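Local coordinates for DUF72 domain-containing protein (Thermotoga maritima, PDB 1VPQ) that is of unknown function but folds as a TIM barrel whose parallel strands end at a pocket that holds a sulfate ion in the crystal, at residues V178-K184 with Y201-R207; Y191-T195 with D235-L239; W65-V69 with Q110-L114. One frame throughout, in Å; residues are numbered along the deposited sequence. Where two conformers were deposited one is given.

Contact 1 (V178-K184 with Y201-R207); sequences VVVDEPK and YFRFHGR. With SO4 (sulfate ion), chain B.
Asp181 turns its carboxylate anti to the backbone N (chi1 -164°) and meets Arg207, whose chain runs extended from CG to NE, where two neighbouring parallel strands of a TIM barrel give way to loops. The grip is side-on: Arg207 NE lies 2.9 Å from Asp181 OD2, on its syn lone pair and near the guanidinium plane, while Arg207 NH2 reaches OD1 from outside the carboxylate plane. Lys184 NZ comes to Asp181 OD1 (2.9 Å) from the opposite face, so one oxygen takes two cationic donors. Tyr224 also bonds to Asp181 OD2, and Glu228 pairs with Arg207; the salt-bridge network of Asp181, Lys184 and Arg207 fixes the rotation of the carboxylate.

Toward the N-terminal ends of the segments, strands 176-181 and 199-204 are joined in parallel register, from Val179 N to Tyr201 O (2.7 Å) up to the nearly straight bond from His205 N to Asp181 O (2.9 Å). Val179 lies alongside the ring of Phe202 on the face that also carries Asp181 and Phe204. Val178, Val180, Tyr201 and Arg203 occupy the other face, where Val178 CG1 packs on Arg203 CG at 3.7 Å. Beyond that methylene the arginine bends at chi3 (80°) and its guanidinium binds the sulfate, while Glu54 and Glu155 hold the same group by salt bridges. His205, bonded to Asn251 and Glu155, puts CE1 over one face of this guanidinium, and at the edge of the imidazole, near its plane, Glu182 CG stands 3.5 Å from His205 CD2.

Contact 2 (Y191-T195 with D235-L239); sequences YRPIT and DVVEL. With SO4 (sulfate ion), chain D.
Tyr191 and Asp235 meet at one end of this surface contact through a short hydrogen bond, Tyr191 OH to Asp235 OD2 at 2.6 Å. The phenol comes to the anti side of the carboxylate oxygen, 16° out of its plane, and the oxygen lies at the edge of the tyrosine ring. With CG anti to the backbone N (chi1 172°), the ring extends from the loop between strands 176-181 and 199-204 of the TIM barrel toward helix 226-240.

One helical turn on, Leu239 makes the close apolar packing. Leu239 CD2 sits 3.8 Å from Pro193 C and 3.9 Å from Thr195 CG2, while Leu239 CD1 lies 4.0 Å from Pro193 CB. Pro193 is the centre of an inverse gamma turn.

The far side of the loop is looser. Ile194 directs its side chain away from the helix, and Arg192 turns to the side of a sulfate, with Arg192 NH1 3.2 Å from sulfate O2; the bonds from Tyr191 N to this ion are weak. The loop is thus fastened to the helix by a single polar bond beside a small aliphatic patch, and the phenol probably helps to stabilise negative charge on Asp235.

Contact 3 (W65-V69 with Q110-L114); sequences WRSFV and QIEPL
Helices 65-72 and 101-116, both on the outside of the TIM barrel, pack here with a knob-into-hole contact: the indole of Trp65 is the knob, set among Gln110, Ile111, Pro113 and Leu114. The two short segments run nearly parallel, their axes 12° apart in direction, but remain 12.0 Å apart at closest approach, and it is the large tryptophan that spans the interval. Its CG stands anti to the backbone N (chi1 169°), which carries the six-membered ring across to the second helix.

That ring does most of the touching. Trp65 CH2 meets Leu114 CD1 at 3.4 Å, the two side chains coming from opposite directions, and meets Ile111 CG2 at 3.9 Å, where the side chains cross at about a right angle. Pro113 CG approaches the edge of the indole instead. The proline has no backbone N-H to give to the turn before it, and helix 101-116 is kinked at this point.

Within its own helix the indole is backed by Val69, whose CG2 lies 3.5 Å above one face of the Trp65 ring, toward the rim. Phe57 adds an edge-to-face contact with the same tryptophan. Phe68 gives Leu114 CD1 a more distant contact at its ring edge, while the polar side of the hole is backbone: Gln110 O lies 3.0 Å from Trp65 CZ2, a close approach of a carbonyl oxygen to an aromatic carbon.

In the fold
From the N terminus, contact 3 comes first: it closes a loop of 40 residues that includes strand 80-84 and brings together two helices outside the barrel. Strand 176-181 then begins contact 1, which closes the 16-residue connection to strand 199-204. Contact 2 crosses it along the chain: 191-195 falls within that connection and its partner helix follows, closing a loop of 39 residues that takes in strand 199-204. The two contacts also touch, with Phe202 CZ 3.6 Å from Leu239 CD2, so helix 226-240 packs against strand 199-204 as well as against the loop. Contact 3 lies on the opposite side of the chain's centre, its centre about 27 Å from that of contact 1.

Contact 1 (V178-K184 with Y201-R207)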
loop_
_atom_site.group_PDB
_atom_site.type_symbol
_atom_site.label_atom_id
_atom_site.label_comp_id
_atom_site.label_asym_id
_atom_site.label_seq_id
_atom_site.Cartn_x
_atom_site.Cartn_y
_atom_site.Cartn_z
ATOM N N VAL A 178 -8.363 2.886 -2.278
ATOM C CA VAL A 178 -7.519 2.728 -1.101
ATOM C C VAL A 178 -8.111 3.473 0.088
ATOM O O VAL A 178 -8.119 4.704 0.125
ATOM C CB VAL A 178 -6.098 3.227 -1.358
ATOM C CG1 VAL A 178 -5.254 3.147 -0.084
ATOM C CG2 VAL A 178 -5.456 2.396 -2.452
ATOM N N VAL A 179 -8.610 2.716 1.057
ATOM C CA VAL A 179 -9.144 3.293 2.291
ATOM C C VAL A 179 -7.953 3.649 3.176
ATOM O O VAL A 179 -7.184 2.777 3.566
ATOM C CB VAL A 179 -10.065 2.320 3.050
ATOM C CG1 VAL A 179 -10.575 2.968 4.342
ATOM C CG2 VAL A 179 -11.230 1.865 2.168
ATOM N N VAL A 180 -7.818 4.931 3.496
ATOM C CA VAL A 180 -6.622 5.422 4.172
ATOM C C VAL A 180 -6.925 5.935 5.574
ATOM O O VAL A 180 -7.911 6.652 5.788
ATOM C CB VAL A 180 -5.975 6.590 3.411
ATOM C CG1 VAL A 180 -4.679 7.032 4.093
ATOM C CG2 VAL A 180 -5.689 6.216 2.002
ATOM N N ASP A 181 -6.063 5.569 6.523
ATOM C CA ASP A 181 -5.980 6.289 7.783
ATOM C C ASP A 181 -4.673 7.084 7.838
ATOM O O ASP A 181 -3.576 6.522 7.769
ATOM C CB ASP A 181 -6.109 5.379 9.002
ATOM C CG ASP A 181 -6.419 6.167 10.263
ATOM O OD1 ASP A 181 -7.574 6.627 10.408
ATOM O OD2 ASP A 181 -5.498 6.356 11.089
ATOM N N GLU A 182 -4.845 8.396 7.965
ATOM C CA GLU A 182 -3.799 9.404 7.897
ATOM C C GLU A 182 -4.012 10.350 9.062
ATOM O O GLU A 182 -5.050 10.288 9.711
ATOM C CB GLU A 182 -3.988 10.225 6.616
ATOM C CG GLU A 182 -3.091 9.871 5.469
ATOM C CD GLU A 182 -3.527 10.532 4.186
ATOM O OE1 GLU A 182 -3.982 11.690 4.219
ATOM O OE2 GLU A 182 -3.423 9.893 3.130
ATOM N N PRO A 183 -3.058 11.271 9.308
ATOM C CA PRO A 183 -3.295 12.338 10.290
ATOM C C PRO A 183 -4.619 13.114 10.096
ATOM O O PRO A 183 -5.110 13.267 8.963
ATOM C CB PRO A 183 -2.085 13.251 10.095
ATOM C CG PRO A 183 -1.019 12.359 9.606
ATOM C CD PRO A 183 -1.710 11.361 8.724
ATOM N N LYS A 184 -5.196 13.573 11.204
ATOM C CA LYS A 184 -6.464 14.308 11.182
ATOM C C LYS A 184 -6.154 15.797 11.135
ATOM O O LYS A 184 -6.336 16.533 12.113
ATOM C CB LYS A 184 -7.347 13.951 12.392
ATOM C CG LYS A 184 -7.481 12.450 12.673
ATOM C CD LYS A 184 -7.795 11.627 11.433
ATOM C CE LYS A 184 -8.147 10.188 11.790
ATOM N NZ LYS A 184 -8.459 9.380 10.579
ATOM N N TYR A 201 -8.753 -2.337 -0.083
ATOM C CA TYR A 201 -7.347 -2.064 0.140
ATOM C C TYR A 201 -7.249 -0.986 1.216
ATOM O O TYR A 201 -7.763 0.110 1.025
ATOM C CB TYR A 201 -6.709 -1.587 -1.166
ATOM C CG TYR A 201 -5.188 -1.696 -1.244
ATOM C CD1 TYR A 201 -4.358 -0.949 -0.408
ATOM C CD2 TYR A 201 -4.587 -2.524 -2.182
ATOM C CE1 TYR A 201 -2.967 -1.039 -0.509
ATOM C CE2 TYR A 201 -3.214 -2.621 -2.289
ATOM C CZ TYR A 201 -2.403 -1.874 -1.457
ATOM O OH TYR A 201 -1.029 -1.984 -1.571
ATOM N N PHE A 202 -6.603 -1.293 2.340
ATOM C CA PHE A 202 -6.441 -0.320 3.426
ATOM C C PHE A 202 -4.990 0.043 3.593
ATOM O O PHE A 202 -4.135 -0.836 3.567
ATOM C CB PHE A 202 -6.925 -0.883 4.759
ATOM C CG PHE A 202 -8.382 -1.177 4.791
ATOM C CD1 PHE A 202 -8.891 -2.293 4.131
ATOM C CD2 PHE A 202 -9.251 -0.352 5.486
ATOM C CE1 PHE A 202 -10.255 -2.575 4.157
ATOM C CE2 PHE A 202 -10.612 -0.626 5.515
ATOM C CZ PHE A 202 -11.114 -1.745 4.848
ATOM N N ARG A 203 -4.720 1.330 3.804
ATOM C CA ARG A 203 -3.376 1.775 4.157
ATOM C C ARG A 203 -3.407 2.674 5.394
ATOM O O ARG A 203 -4.120 3.661 5.413
ATOM C CB ARG A 203 -2.719 2.488 2.981
ATOM C CG ARG A 203 -2.481 1.580 1.774
ATOM C CD ARG A 203 -1.570 2.251 0.767
ATOM N NE ARG A 203 -0.159 2.173 1.140
ATOM C CZ ARG A 203 0.738 3.146 0.975
ATOM N NH1 ARG A 203 0.391 4.325 0.490
ATOM N NH2 ARG A 203 1.997 2.944 1.336
ATOM N N PHE A 204 -2.631 2.310 6.417
ATOM C CA PHE A 204 -2.568 3.059 7.672
ATOM C C PHE A 204 -1.190 3.684 7.846
ATOM O O PHE A 204 -0.195 2.979 7.979
ATOM C CB PHE A 204 -2.879 2.145 8.862
ATOM C CG PHE A 204 -4.177 1.373 8.730
ATOM C CD1 PHE A 204 -5.339 1.989 8.278
ATOM C CD2 PHE A 204 -4.239 0.037 9.087
ATOM C CE1 PHE A 204 -6.532 1.272 8.166
ATOM C CE2 PHE A 204 -5.432 -0.687 8.983
ATOM C CZ PHE A 204 -6.573 -0.067 8.521
ATOM N N HIS A 205 -1.148 5.013 7.845
ATOM C CA HIS A 205 0.112 5.771 7.908
ATOM C C HIS A 205 0.419 6.315 9.293
ATOM O O HIS A 205 1.430 7.005 9.482
ATOM C CB HIS A 205 0.055 6.965 6.945
ATOM C CG HIS A 205 -0.264 6.591 5.533
ATOM N ND1 HIS A 205 0.550 5.776 4.782
ATOM C CD2 HIS A 205 -1.295 6.939 4.730
ATOM C CE1 HIS A 205 0.024 5.623 3.581
ATOM N NE2 HIS A 205 -1.097 6.318 3.524
ATOM N N GLY A 206 -0.462 6.029 10.247
ATOM C CA GLY A 206 -0.437 6.688 11.548
ATOM C C GLY A 206 -1.020 8.089 11.471
ATOM O O GLY A 206 -1.478 8.524 10.420
ATOM N N ARG A 207 -0.976 8.801 12.590
ATOM C CA ARG A 207 -1.661 10.081 12.731
ATOM C C ARG A 207 -0.783 11.133 13.372
ATOM O O ARG A 207 -1.257 11.964 14.148
ATOM C CB ARG A 207 -2.913 9.912 13.583
ATOM C CG ARG A 207 -3.858 8.884 13.061
ATOM C CD ARG A 207 -4.967 8.707 14.033
ATOM N NE ARG A 207 -5.978 7.822 13.503
ATOM C CZ ARG A 207 -7.068 7.454 14.163
ATOM N NH1 ARG A 207 -7.298 7.898 15.400
ATOM N NH2 ARG A 207 -7.929 6.634 13.582
HETATM S S SO4 B . 3.046 6.812 1.361
HETATM O O1 SO4 B . 1.675 7.093 0.945
HETATM O O2 SO4 B . 3.963 7.784 0.776
HETATM O O3 SO4 B . 3.106 6.902 2.812
HETATM O O4 SO4 B . 3.430 5.485 0.893
HETATM O O HOH W 1 -3.907 13.392 13.728
#

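Contact 2 (Y191-T195 with D235-L239)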
loop_
_atom_site.group_PDB
_atom_site.type_symbol
_atom_site.label_atom_id
_atom_site.label_comp_id
_atom_site.label_asym_id
_atom_site.label_seq_id
_atom_site.Cartn_x
_atom_site.Cartn_y
_atom_site.Cartn_z
ATOM N N TYR A 191 -10.763 9.299 6.227
ATOM C CA TYR A 191 -10.952 7.853 6.291
ATOM C C TYR A 191 -12.328 7.551 5.761
ATOM O O TYR A 191 -13.310 7.890 6.396
ATOM C CB TYR A 191 -10.819 7.372 7.736
ATOM C CG TYR A 191 -11.164 5.930 7.979
ATOM C CD1 TYR A 191 -10.226 4.930 7.773
ATOM C CD2 TYR A 191 -12.423 5.567 8.457
ATOM C CE1 TYR A 191 -10.539 3.595 8.008
ATOM C CE2 TYR A 191 -12.746 4.246 8.698
ATOM C CZ TYR A 191 -11.801 3.264 8.476
ATOM O OH TYR A 191 -12.110 1.944 8.713
ATOM N N ARG A 192 -12.382 6.955 4.576
ATOM C CA ARG A 192 -13.653 6.567 3.940
ATOM C C ARG A 192 -13.702 5.055 3.713
ATOM O O ARG A 192 -13.106 4.556 2.763
ATOM C CB ARG A 192 -13.850 7.293 2.590
ATOM C CG ARG A 192 -14.149 8.796 2.633
ATOM C CD ARG A 192 -14.685 9.231 3.975
ATOM N NE ARG A 192 -15.413 10.488 3.988
ATOM C CZ ARG A 192 -15.610 11.221 5.079
ATOM N NH1 ARG A 192 -15.094 10.854 6.247
ATOM N NH2 ARG A 192 -16.306 12.342 4.998
ATOM N N PRO A 193 -14.415 4.314 4.582
ATOM C CA PRO A 193 -14.436 2.869 4.423
ATOM C C PRO A 193 -15.471 2.480 3.367
ATOM O O PRO A 193 -16.625 2.186 3.681
ATOM C CB PRO A 193 -14.764 2.368 5.827
ATOM C CG PRO A 193 -15.519 3.477 6.476
ATOM C CD PRO A 193 -15.226 4.752 5.731
ATOM N N ILE A 194 -15.018 2.517 2.111
ATOM C CA ILE A 194 -15.867 2.383 0.924
ATOM C C ILE A 194 -15.214 1.438 -0.075
ATOM O O ILE A 194 -13.978 1.394 -0.191
ATOM C CB ILE A 194 -16.085 3.766 0.239
ATOM C CG1 ILE A 194 -17.054 4.621 1.054
ATOM C CG2 ILE A 194 -16.636 3.622 -1.193
ATOM C CD1 ILE A 194 -16.979 6.069 0.694
ATOM N N THR A 195 -16.050 0.689 -0.797
ATOM C CA THR A 195 -15.562 -0.171 -1.878
ATOM C C THR A 195 -16.083 0.295 -3.240
ATOM O O THR A 195 -17.256 0.622 -3.393
ATOM C CB THR A 195 -15.964 -1.655 -1.680
ATOM O OG1 THR A 195 -17.384 -1.760 -1.532
ATOM C CG2 THR A 195 -15.282 -2.232 -0.458
ATOM N N ASP A 235 -14.320 -2.113 10.874
ATOM C CA ASP A 235 -14.572 -1.649 9.509
ATOM C C ASP A 235 -13.983 -2.598 8.469
ATOM O O ASP A 235 -14.653 -2.934 7.494
ATOM C CB ASP A 235 -14.002 -0.246 9.295
ATOM C CG ASP A 235 -14.811 0.839 9.991
ATOM O OD1 ASP A 235 -15.999 0.611 10.290
ATOM O OD2 ASP A 235 -14.257 1.933 10.229
ATOM N N VAL A 236 -12.737 -3.028 8.679
ATOM C CA VAL A 236 -12.085 -4.003 7.790
ATOM C C VAL A 236 -12.878 -5.318 7.647
ATOM O O VAL A 236 -12.977 -5.866 6.547
ATOM C CB VAL A 236 -10.627 -4.315 8.241
ATOM C CG1 VAL A 236 -10.071 -5.532 7.498
ATOM C CG2 VAL A 236 -9.727 -3.113 8.009
ATOM N N VAL A 237 -13.422 -5.834 8.749
ATOM C CA VAL A 237 -14.196 -7.078 8.675
ATOM C C VAL A 237 -15.548 -6.829 8.011
ATOM O O VAL A 237 -16.053 -7.686 7.286
ATOM C CB VAL A 237 -14.387 -7.795 10.055
ATOM C CG1 VAL A 237 -13.048 -8.039 10.725
ATOM C CG2 VAL A 237 -15.327 -7.025 10.982
ATOM N N GLU A 238 -16.122 -5.653 8.261
ATOM C CA GLU A 238 -17.416 -5.293 7.678
ATOM C C GLU A 238 -17.312 -5.207 6.156
ATOM O O GLU A 238 -18.165 -5.733 5.443
ATOM C CB GLU A 238 -17.924 -3.963 8.248
ATOM N N LEU A 239 -16.264 -4.549 5.667
ATOM C CA LEU A 239 -16.013 -4.465 4.227
ATOM C C LEU A 239 -15.632 -5.822 3.618
ATOM O O LEU A 239 -16.138 -6.191 2.552
ATOM C CB LEU A 239 -14.924 -3.426 3.911
ATOM C CG LEU A 239 -15.347 -1.957 3.744
ATOM C CD1 LEU A 239 -15.814 -1.373 5.064
ATOM C CD2 LEU A 239 -14.210 -1.111 3.168
HETATM S S SO4 D . -12.035 10.926 9.523
HETATM O O1 SO4 D . -10.883 11.572 8.885
HETATM O O2 SO4 D . -13.295 11.337 8.891
HETATM O O3 SO4 D . -11.912 9.484 9.430
HETATM O O4 SO4 D . -12.049 11.263 10.934
#

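Contact 3 (W65-V69 with Q110-L114)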
loop_
_atom_site.group_PDB
_atom_site.type_symbol
_atom_site.label_atom_id
_atom_site.label_comp_id
_atom_site.label_asym_id
_atom_site.label_seq_id
_atom_site.Cartn_x
_atom_site.Cartn_y
_atom_site.Cartn_z
ATOM N N TRP A 65 15.074 -5.062 -7.133
ATOM C CA TRP A 65 14.148 -5.897 -7.902
ATOM C C TRP A 65 14.787 -7.257 -8.192
ATOM O O TRP A 65 14.164 -8.295 -7.980
ATOM C CB TRP A 65 13.728 -5.197 -9.198
ATOM C CG TRP A 65 12.996 -6.085 -10.156
ATOM C CD1 TRP A 65 13.474 -6.589 -11.330
ATOM C CD2 TRP A 65 11.661 -6.583 -10.019
ATOM N NE1 TRP A 65 12.518 -7.366 -11.938
ATOM C CE2 TRP A 65 11.395 -7.382 -11.154
ATOM C CE3 TRP A 65 10.662 -6.434 -9.048
ATOM C CZ2 TRP A 65 10.170 -8.030 -11.347
ATOM C CZ3 TRP A 65 9.439 -7.077 -9.243
ATOM C CH2 TRP A 65 9.207 -7.864 -10.386
ATOM N N ARG A 66 16.037 -7.237 -8.649
ATOM C CA ARG A 66 16.789 -8.459 -8.945
ATOM C C ARG A 66 16.874 -9.374 -7.726
ATOM O O ARG A 66 16.508 -10.549 -7.796
ATOM C CB ARG A 66 18.202 -8.117 -9.427
ATOM N N SER A 67 17.343 -8.819 -6.613
ATOM C CA SER A 67 17.505 -9.576 -5.368
ATOM C C SER A 67 16.186 -10.077 -4.803
ATOM O O SER A 67 16.164 -11.063 -4.074
ATOM C CB SER A 67 18.227 -8.742 -4.307
ATOM O OG SER A 67 19.581 -8.521 -4.678
ATOM N N PHE A 68 15.091 -9.399 -5.129
ATOM C CA PHE A 68 13.762 -9.863 -4.734
ATOM C C PHE A 68 13.315 -11.073 -5.561
ATOM O O PHE A 68 12.837 -12.061 -5.010
ATOM C CB PHE A 68 12.731 -8.744 -4.862
ATOM C CG PHE A 68 11.372 -9.125 -4.345
ATOM C CD1 PHE A 68 11.143 -9.227 -2.977
ATOM C CD2 PHE A 68 10.329 -9.403 -5.222
ATOM C CE1 PHE A 68 9.893 -9.589 -2.488
ATOM C CE2 PHE A 68 9.071 -9.761 -4.744
ATOM C CZ PHE A 68 8.852 -9.857 -3.374
ATOM N N VAL A 69 13.482 -10.982 -6.877
ATOM C CA VAL A 69 13.061 -12.039 -7.802
ATOM C C VAL A 69 13.856 -13.354 -7.607
ATOM O O VAL A 69 13.307 -14.450 -7.770
ATOM C CB VAL A 69 13.137 -11.542 -9.273
ATOM C CG1 VAL A 69 12.859 -12.663 -10.261
ATOM C CG2 VAL A 69 12.139 -10.420 -9.494
ATOM N N GLN A 110 8.403 -5.513 -16.466
ATOM C CA GLN A 110 9.179 -5.848 -15.264
ATOM C C GLN A 110 8.406 -6.858 -14.425
ATOM O O GLN A 110 8.920 -7.920 -14.109
ATOM C CB GLN A 110 9.485 -4.637 -14.366
ATOM C CG GLN A 110 9.765 -3.317 -15.049
ATOM C CD GLN A 110 10.925 -3.378 -15.993
ATOM O OE1 GLN A 110 12.013 -3.816 -15.627
ATOM N NE2 GLN A 110 10.707 -2.929 -17.222
ATOM N N ILE A 111 7.165 -6.517 -14.085
ATOM C CA ILE A 111 6.364 -7.313 -13.144
ATOM C C ILE A 111 5.476 -8.376 -13.805
ATOM O O ILE A 111 4.703 -9.042 -13.113
ATOM C CB ILE A 111 5.472 -6.410 -12.253
ATOM C CG1 ILE A 111 4.391 -5.712 -13.087
ATOM C CG2 ILE A 111 6.338 -5.398 -11.499
ATOM C CD1 ILE A 111 3.276 -5.143 -12.267
ATOM N N GLU A 112 5.575 -8.520 -15.130
ATOM C CA GLU A 112 4.850 -9.574 -15.875
ATOM C C GLU A 112 5.113 -10.984 -15.323
ATOM O O GLU A 112 4.169 -11.767 -15.182
ATOM C CB GLU A 112 5.181 -9.519 -17.375
ATOM C CG GLU A 112 4.417 -10.534 -18.244
ATOM C CD GLU A 112 2.898 -10.373 -18.190
ATOM O OE1 GLU A 112 2.409 -9.245 -17.957
ATOM O OE2 GLU A 112 2.187 -11.384 -18.392
ATOM N N PRO A 113 6.390 -11.315 -15.024
ATOM C CA PRO A 113 6.726 -12.550 -14.317
ATOM C C PRO A 113 5.750 -12.923 -13.203
ATOM O O PRO A 113 5.149 -14.000 -13.216
ATOM C CB PRO A 113 8.102 -12.226 -13.681
ATOM C CG PRO A 113 8.462 -10.836 -14.125
ATOM C CD PRO A 113 7.621 -10.570 -15.334
ATOM N N LEU A 114 5.589 -12.006 -12.262
ATOM C CA LEU A 114 5.025 -12.337 -10.966
ATOM C C LEU A 114 3.510 -12.342 -10.971
ATOM O O LEU A 114 2.893 -12.963 -10.112
ATOM C CB LEU A 114 5.606 -11.398 -9.909
ATOM C CG LEU A 114 7.145 -11.422 -9.972
ATOM C CD1 LEU A 114 7.794 -10.547 -8.920
ATOM C CD2 LEU A 114 7.681 -12.854 -9.854
#